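Local coordinates for protein acetyl-CoA C-acetyltransferase (Syntrophomonas wolfei subsp. wolfei, PDB 7N7Z) that probably catalyses the thiolase reaction, the reversible transfer of an acetyl group between two acetyl-CoA molecules to give acetoacetyl-CoA and free CoA, at residues S89-I101 against A385-W399. Sequence-based numbering, arbitrary orientation.
Sequences SQNCASGMRATEI and ASLCVGGGSAMASLW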
ATOM      1  N   SER B  89     -15.535 -21.432  -5.940  1.00 32.42           N
ATOM      2  CA  SER B  89     -15.555 -20.981  -4.557  1.00 35.68           C
ATOM      3  C   SER B  89     -16.976 -21.044  -4.021  1.00 35.74           C
ATOM      4  O   SER B  89     -17.901 -20.501  -4.633  1.00 32.41           O
ATOM      5  CB  SER B  89     -15.011 -19.552  -4.428  1.00 35.37           C
ATOM      6  OG  SER B  89     -15.015 -19.137  -3.075  1.00 42.45           O
ATOM      7  N   GLN B  90     -17.140 -21.724  -2.891  1.00 32.72           N
ATOM      8  CA  GLN B  90     -18.349 -21.683  -2.075  1.00 34.19           C
ATOM      9  C   GLN B  90     -17.956 -21.529  -0.610  1.00 40.00           C
ATOM     10  O   GLN B  90     -18.436 -22.237   0.278  1.00 36.82           O
ATOM     11  CB  GLN B  90     -19.211 -22.926  -2.297  1.00 36.79           C
ATOM     12  CG  GLN B  90     -20.641 -22.788  -1.779  1.00 36.07           C
ATOM     13  CD  GLN B  90     -21.591 -23.826  -2.360  1.00 36.68           C
ATOM     14  OE1 GLN B  90     -21.488 -24.197  -3.529  1.00 34.33           O
ATOM     15  NE2 GLN B  90     -22.531 -24.290  -1.542  1.00 35.87           N
ATOM     16  N   ASN B  91     -17.047 -20.582  -0.358  1.00 41.65           N
ATOM     17  CA  ASN B  91     -16.453 -20.356   0.957  1.00 43.45           C
ATOM     18  C   ASN B  91     -15.988 -21.673   1.573  1.00 39.04           C
ATOM     19  O   ASN B  91     -15.105 -22.338   1.020  1.00 38.55           O
ATOM     20  CB  ASN B  91     -17.443 -19.620   1.867  1.00 41.97           C
ATOM     21  CG  ASN B  91     -17.406 -18.116   1.668  1.00 45.77           C
ATOM     22  OD1 ASN B  91     -16.359 -17.542   1.365  1.00 47.07           O
ATOM     23  ND2 ASN B  91     -18.552 -17.467   1.842  1.00 44.28           N
ATOM     24  N   CYS B  92     -16.567 -22.070   2.708  1.00 34.32           N
ATOM     25  CA  CYS B  92     -16.058 -23.240   3.416  1.00 35.46           C
ATOM     26  C   CYS B  92     -16.320 -24.527   2.643  1.00 36.51           C
ATOM     27  O   CYS B  92     -15.570 -25.498   2.792  1.00 30.97           O
ATOM     28  CB  CYS B  92     -16.684 -23.315   4.807  1.00 32.68           C
ATOM     29  SG  CYS B  92     -16.730 -21.726   5.671  1.00 46.22           S
ATOM     30  N   ALA B  93     -17.365 -24.555   1.818  1.00 32.19           N
ATOM     31  CA  ALA B  93     -17.707 -25.730   1.029  1.00 35.14           C
ATOM     32  C   ALA B  93     -17.083 -25.701  -0.360  1.00 32.04           C
ATOM     33  O   ALA B  93     -17.538 -26.431  -1.250  1.00 31.57           O
ATOM     34  CB  ALA B  93     -19.226 -25.865   0.913  1.00 35.21           C
ATOM     35  N   SER B  94     -16.057 -24.874  -0.562  1.00 31.42           N
ATOM     36  CA  SER B  94     -15.418 -24.775  -1.869  1.00 31.23           C
ATOM     37  C   SER B  94     -14.975 -26.145  -2.369  1.00 32.59           C
ATOM     38  O   SER B  94     -15.276 -26.535  -3.503  1.00 29.21           O
ATOM     39  CB  SER B  94     -14.226 -23.821  -1.781  1.00 33.91           C
ATOM     40  OG  SER B  94     -14.636 -22.478  -1.950  1.00 37.98           O
ATOM     41  N   GLY B  95     -14.263 -26.894  -1.526  1.00 28.88           N
ATOM     42  CA  GLY B  95     -13.781 -28.201  -1.935  1.00 30.89           C
ATOM     43  C   GLY B  95     -14.895 -29.187  -2.219  1.00 29.10           C
ATOM     44  O   GLY B  95     -14.743 -30.075  -3.062  1.00 30.54           O
ATOM     45  N   MET B  96     -16.029 -29.048  -1.528  1.00 29.09           N
ATOM     46  CA  MET B  96     -17.157 -29.945  -1.748  1.00 29.42           C
ATOM     47  C   MET B  96     -17.942 -29.567  -3.001  1.00 32.97           C
ATOM     48  O   MET B  96     -18.556 -30.438  -3.627  1.00 28.43           O
ATOM     49  CB  MET B  96     -18.061 -29.943  -0.511  1.00 28.06           C
ATOM     50  CG  MET B  96     -19.314 -30.805  -0.639  1.00 33.57           C
ATOM     51  SD  MET B  96     -19.982 -31.538   0.883  1.00 36.11           S
ATOM     52  CE  MET B  96     -18.517 -32.165   1.703  1.00 36.02           C
ATOM     53  N   ARG B  97     -17.926 -28.285  -3.387  1.00 27.40           N
ATOM     54  CA  ARG B  97     -18.566 -27.876  -4.635  1.00 27.69           C
ATOM     55  C   ARG B  97     -17.697 -28.217  -5.840  1.00 28.92           C
ATOM     56  O   ARG B  97     -18.216 -28.610  -6.890  1.00 30.11           O
ATOM     57  CB  ARG B  97     -18.875 -26.376  -4.614  1.00 33.34           C
ATOM     58  CG  ARG B  97     -19.773 -25.903  -5.761  1.00 31.95           C
ATOM     59  CD  ARG B  97     -21.162 -26.540  -5.703  1.00 34.36           C
ATOM     60  NE  ARG B  97     -21.982 -26.207  -6.863  1.00 38.05           N
ATOM     61  CZ  ARG B  97     -22.849 -25.202  -6.914  1.00 36.65           C
ATOM     62  NH1 ARG B  97     -23.017 -24.379  -5.892  1.00 36.07           N
ATOM     63  NH2 ARG B  97     -23.564 -25.019  -8.021  1.00 33.11           N
ATOM     64  N   ALA B  98     -16.376 -28.064  -5.711  1.00 24.60           N
ATOM     65  CA  ALA B  98     -15.476 -28.562  -6.745  1.00 30.79           C
ATOM     66  C   ALA B  98     -15.700 -30.049  -6.982  1.00 30.43           C
ATOM     67  O   ALA B  98     -15.684 -30.516  -8.127  1.00 32.12           O
ATOM     68  CB  ALA B  98     -14.022 -28.297  -6.354  1.00 30.19           C
ATOM     69  N   THR B  99     -15.915 -30.806  -5.904  1.00 28.52           N
ATOM     70  CA  THR B  99     -16.197 -32.229  -6.040  1.00 32.46           C
ATOM     71  C   THR B  99     -17.474 -32.461  -6.838  1.00 31.49           C
ATOM     72  O   THR B  99     -17.516 -33.329  -7.717  1.00 31.54           O
ATOM     73  CB  THR B  99     -16.305 -32.871  -4.656  1.00 26.99           C
ATOM     74  OG1 THR B  99     -15.040 -32.778  -3.988  1.00 30.38           O
ATOM     75  CG2 THR B  99     -16.713 -34.333  -4.766  1.00 27.72           C
ATOM     76  N   GLU B 100     -18.524 -31.691  -6.549  1.00 33.48           N
ATOM     77  CA  GLU B 100     -19.780 -31.852  -7.275  1.00 33.06           C
ATOM     78  C   GLU B 100     -19.607 -31.516  -8.751  1.00 33.67           C
ATOM     79  O   GLU B 100     -20.011 -32.289  -9.628  1.00 32.71           O
ATOM     80  CB  GLU B 100     -20.864 -30.974  -6.649  1.00 34.10           C
ATOM     81  CG  GLU B 100     -22.273 -31.351  -7.079  1.00 38.58           C
ATOM     82  CD  GLU B 100     -23.332 -30.410  -6.536  1.00 40.08           C
ATOM     83  OE1 GLU B 100     -24.402 -30.899  -6.114  1.00 39.54           O
ATOM     84  OE2 GLU B 100     -23.103 -29.181  -6.538  1.00 39.95           O
ATOM     85  N   ILE B 101     -19.010 -30.359  -9.044  1.00 33.00           N
ATOM     86  CA  ILE B 101     -18.841 -29.937 -10.434  1.00 34.71           C
ATOM     87  C   ILE B 101     -18.121 -31.019 -11.229  1.00 32.34           C
ATOM     88  O   ILE B 101     -18.524 -31.373 -12.344  1.00 34.03           O
ATOM     89  CB  ILE B 101     -18.089 -28.595 -10.500  1.00 30.88           C
ATOM     90  CG1 ILE B 101     -18.964 -27.468  -9.948  1.00 33.57           C
ATOM     91  CG2 ILE B 101     -17.669 -28.292 -11.934  1.00 34.13           C
ATOM     92  CD1 ILE B 101     -18.186 -26.224  -9.564  1.00 31.63           C
ATOM     93  N   ALA B 385     -20.439 -36.442   4.662  1.00 38.05           N
ATOM     94  CA  ALA B 385     -19.704 -35.250   5.063  1.00 38.80           C
ATOM     95  C   ALA B 385     -20.528 -34.018   4.730  1.00 39.51           C
ATOM     96  O   ALA B 385     -21.082 -33.916   3.632  1.00 35.76           O
ATOM     97  CB  ALA B 385     -18.339 -35.181   4.369  1.00 38.80           C
ATOM     98  N   SER B 386     -20.604 -33.089   5.680  1.00 38.71           N
ATOM     99  CA  SER B 386     -21.351 -31.853   5.498  1.00 38.39           C
ATOM    100  C   SER B 386     -20.650 -30.744   6.267  1.00 37.52           C
ATOM    101  O   SER B 386     -19.817 -30.999   7.140  1.00 38.04           O
ATOM    102  CB  SER B 386     -22.802 -31.998   5.968  1.00 39.59           C
ATOM    103  OG  SER B 386     -23.533 -30.806   5.737  1.00 39.98           O
ATOM    104  N   LEU B 387     -20.996 -29.504   5.932  1.00 37.44           N
ATOM    105  CA  LEU B 387     -20.387 -28.357   6.592  1.00 37.87           C
ATOM    106  C   LEU B 387     -21.171 -27.100   6.248  1.00 39.10           C
ATOM    107  O   LEU B 387     -21.707 -26.970   5.143  1.00 36.24           O
ATOM    108  CB  LEU B 387     -18.914 -28.195   6.188  1.00 37.69           C
ATOM    109  CG  LEU B 387     -18.603 -27.616   4.804  1.00 38.72           C
ATOM    110  CD1 LEU B 387     -17.147 -27.179   4.746  1.00 35.01           C
ATOM    111  CD2 LEU B 387     -18.907 -28.615   3.700  1.00 36.59           C
ATOM    112  N   CYS B 388     -21.232 -26.183   7.212  1.00 38.26           N
ATOM    113  CA  CYS B 388     -21.844 -24.884   6.989  1.00 37.86           C
ATOM    114  C   CYS B 388     -20.949 -24.030   6.095  1.00 37.19           C
ATOM    115  O   CYS B 388     -19.777 -24.339   5.862  1.00 39.92           O
ATOM    116  CB  CYS B 388     -22.095 -24.176   8.319  1.00 38.84           C
ATOM    117  SG  CYS B 388     -20.594 -23.623   9.159  1.00 39.42           S
ATOM    118  N   VAL B 389     -21.512 -22.933   5.596  1.00 39.26           N
ATOM    119  CA  VAL B 389     -20.821 -22.060   4.655  1.00 36.79           C
ATOM    120  C   VAL B 389     -21.124 -20.611   5.004  1.00 41.18           C
ATOM    121  O   VAL B 389     -22.270 -20.257   5.298  1.00 39.25           O
ATOM    122  CB  VAL B 389     -21.234 -22.362   3.200  1.00 39.13           C
ATOM    123  CG1 VAL B 389     -20.908 -21.187   2.291  1.00 39.72           C
ATOM    124  CG2 VAL B 389     -20.554 -23.622   2.711  1.00 36.68           C
ATOM    125  N   GLY B 390     -20.091 -19.772   4.965  1.00 37.96           N
ATOM    126  CA  GLY B 390     -20.282 -18.343   5.096  1.00 44.19           C
ATOM    127  C   GLY B 390     -21.256 -17.833   4.056  1.00 41.03           C
ATOM    128  O   GLY B 390     -21.063 -18.052   2.856  1.00 40.34           O
ATOM    129  N   GLY B 391     -22.312 -17.156   4.504  1.00 41.00           N
ATOM    130  CA  GLY B 391     -23.391 -16.726   3.652  1.00 41.83           C
ATOM    131  C   GLY B 391     -24.627 -17.598   3.750  1.00 45.75           C
ATOM    132  O   GLY B 391     -25.746 -17.089   3.619  1.00 44.82           O
ATOM    133  N   GLY B 392     -24.449 -18.901   3.972  1.00 51.25           N
ATOM    134  CA  GLY B 392     -25.572 -19.784   4.216  1.00 51.50           C
ATOM    135  C   GLY B 392     -25.588 -21.044   3.374  1.00 50.40           C
ATOM    136  O   GLY B 392     -25.972 -22.111   3.863  1.00 50.48           O
ATOM    137  N   SER B 393     -25.177 -20.941   2.111  1.00 43.21           N
ATOM    138  CA  SER B 393     -25.288 -22.063   1.184  1.00 40.20           C
ATOM    139  C   SER B 393     -24.407 -23.231   1.612  1.00 40.25           C
ATOM    140  O   SER B 393     -23.265 -23.354   1.157  1.00 38.79           O
ATOM    141  CB  SER B 393     -24.923 -21.617  -0.233  1.00 40.37           C
ATOM    142  OG  SER B 393     -25.869 -20.686  -0.735  1.00 40.85           O
ATOM    143  N   ALA B 394     -24.934 -24.099   2.472  1.00 39.51           N
ATOM    144  CA  ALA B 394     -24.186 -25.235   2.986  1.00 39.05           C
ATOM    145  C   ALA B 394     -24.309 -26.435   2.049  1.00 38.44           C
ATOM    146  O   ALA B 394     -25.125 -26.457   1.126  1.00 37.61           O
ATOM    147  CB  ALA B 394     -24.675 -25.604   4.386  1.00 35.62           C
ATOM    148  N   MET B 395     -23.483 -27.448   2.303  1.00 38.28           N
ATOM    149  CA  MET B 395     -23.421 -28.622   1.447  1.00 35.96           C
ATOM    150  C   MET B 395     -23.337 -29.884   2.294  1.00 38.43           C
ATOM    151  O   MET B 395     -22.935 -29.855   3.461  1.00 33.84           O
ATOM    152  CB  MET B 395     -22.218 -28.563   0.497  1.00 32.07           C
ATOM    153  CG  MET B 395     -22.475 -27.777  -0.774  1.00 36.83           C
ATOM    154  SD  MET B 395     -21.077 -27.831  -1.912  1.00 40.20           S
ATOM    155  CE  MET B 395     -21.508 -29.266  -2.898  1.00 36.24           C
ATOM    156  N   ALA B 396     -23.724 -30.998   1.677  1.00 38.20           N
ATOM    157  CA  ALA B 396     -23.602 -32.318   2.275  1.00 40.01           C
ATOM    158  C   ALA B 396     -23.441 -33.332   1.153  1.00 37.95           C
ATOM    159  O   ALA B 396     -23.920 -33.121   0.037  1.00 35.18           O
ATOM    160  CB  ALA B 396     -24.817 -32.665   3.143  1.00 38.09           C
ATOM    161  N   SER B 397     -22.758 -34.434   1.457  1.00 36.89           N
ATOM    162  CA  SER B 397     -22.502 -35.463   0.460  1.00 34.07           C
ATOM    163  C   SER B 397     -22.475 -36.822   1.141  1.00 38.57           C
ATOM    164  O   SER B 397     -22.130 -36.936   2.320  1.00 37.49           O
ATOM    165  CB  SER B 397     -21.183 -35.211  -0.281  1.00 33.53           C
ATOM    166  OG  SER B 397     -20.107 -35.055   0.627  1.00 33.61           O
ATOM    167  N   LEU B 398     -22.843 -37.853   0.379  1.00 36.87           N
ATOM    168  CA  LEU B 398     -22.914 -39.220   0.878  1.00 35.90           C
ATOM    169  C   LEU B 398     -22.128 -40.144  -0.038  1.00 37.55           C
ATOM    170  O   LEU B 398     -22.105 -39.958  -1.259  1.00 37.56           O
ATOM    171  CB  LEU B 398     -24.363 -39.698   0.979  1.00 36.52           C
ATOM    172  CG  LEU B 398     -25.247 -38.891   1.930  1.00 39.54           C
ATOM    173  CD1 LEU B 398     -26.716 -39.127   1.616  1.00 43.83           C
ATOM    174  CD2 LEU B 398     -24.936 -39.238   3.376  1.00 41.99           C
ATOM    175  N   TRP B 399     -21.482 -41.143   0.561  1.00 39.13           N
ATOM    176  CA  TRP B 399     -20.583 -42.030  -0.160  1.00 36.88           C
ATOM    177  C   TRP B 399     -20.692 -43.428   0.431  1.00 39.15           C
ATOM    178  O   TRP B 399     -21.114 -43.606   1.578  1.00 38.39           O
ATOM    179  CB  TRP B 399     -19.132 -41.532  -0.090  1.00 34.03           C
ATOM    180  CG  TRP B 399     -18.965 -40.059  -0.382  1.00 37.13           C
ATOM    181  CD1 TRP B 399     -19.324 -39.013   0.423  1.00 35.12           C
ATOM    182  CD2 TRP B 399     -18.391 -39.478  -1.558  1.00 33.79           C
ATOM    183  NE1 TRP B 399     -19.011 -37.821  -0.181  1.00 36.51           N
ATOM    184  CE2 TRP B 399     -18.438 -38.078  -1.399  1.00 35.85           C
ATOM    185  CE3 TRP B 399     -17.843 -40.006  -2.731  1.00 34.16           C
ATOM    186  CZ2 TRP B 399     -17.959 -37.200  -2.367  1.00 31.06           C
ATOM    187  CZ3 TRP B 399     -17.369 -39.132  -3.693  1.00 35.55           C
ATOM    188  CH2 TRP B 399     -17.428 -37.744  -3.504  1.00 33.72           C
TER
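Two side-chain amides tie the loop before helix 94-107 to the turn joining strands 382-387 and 394-400. Gln90 NE2 donates to Ser393 O (2.9 Å, N-H...O 163°), and Asn91 ND2 to Gly390 O (2.8 Å), each from above the carbonyl plane. With CG anti to the backbone N (chi1 -165°), the extended Gln90 chain reaches the turn while its OE1 accepts from Arg97 NH1 at 2.8 Å. Cutting this side chain back to an alanine is likely to leave Ser393 O without its side-chain donor and the Arg97 guanidinium freer to turn. Arg97 NH2 also forms a salt bridge with Glu54 of the second subunit.

The apolar contact centres on two methionines running antiparallel alongside one another, Met96 CG on Met395 CE at 3.5 Å. An extended chi2 brings Met395 SD beside Arg97 N and CB, and the bend at chi3 (91°) turns CE toward Met96 O and CG. Met96 CE reaches Ala385 CB and Ser397 OG, and Ala93 CB meets Leu387 CD2 at 3.9 Å. Farther along, Thr99 CG2 touches the Trp399 ring edge at CH2 (3.7 Å).

Just ahead of the N-cap Ala93, Cys92 CB lies 3.4 Å from Cys388 O; the Cys92 side chain also touches His358, a predicted proton acceptor. The contact thus packs the N-terminal-domain helix on C-terminal-domain strands, bringing the predicted nucleophile Cys92 close to the backbone of the predicted proton acceptor Cys388, consistent with a thiolase active site built from both domains.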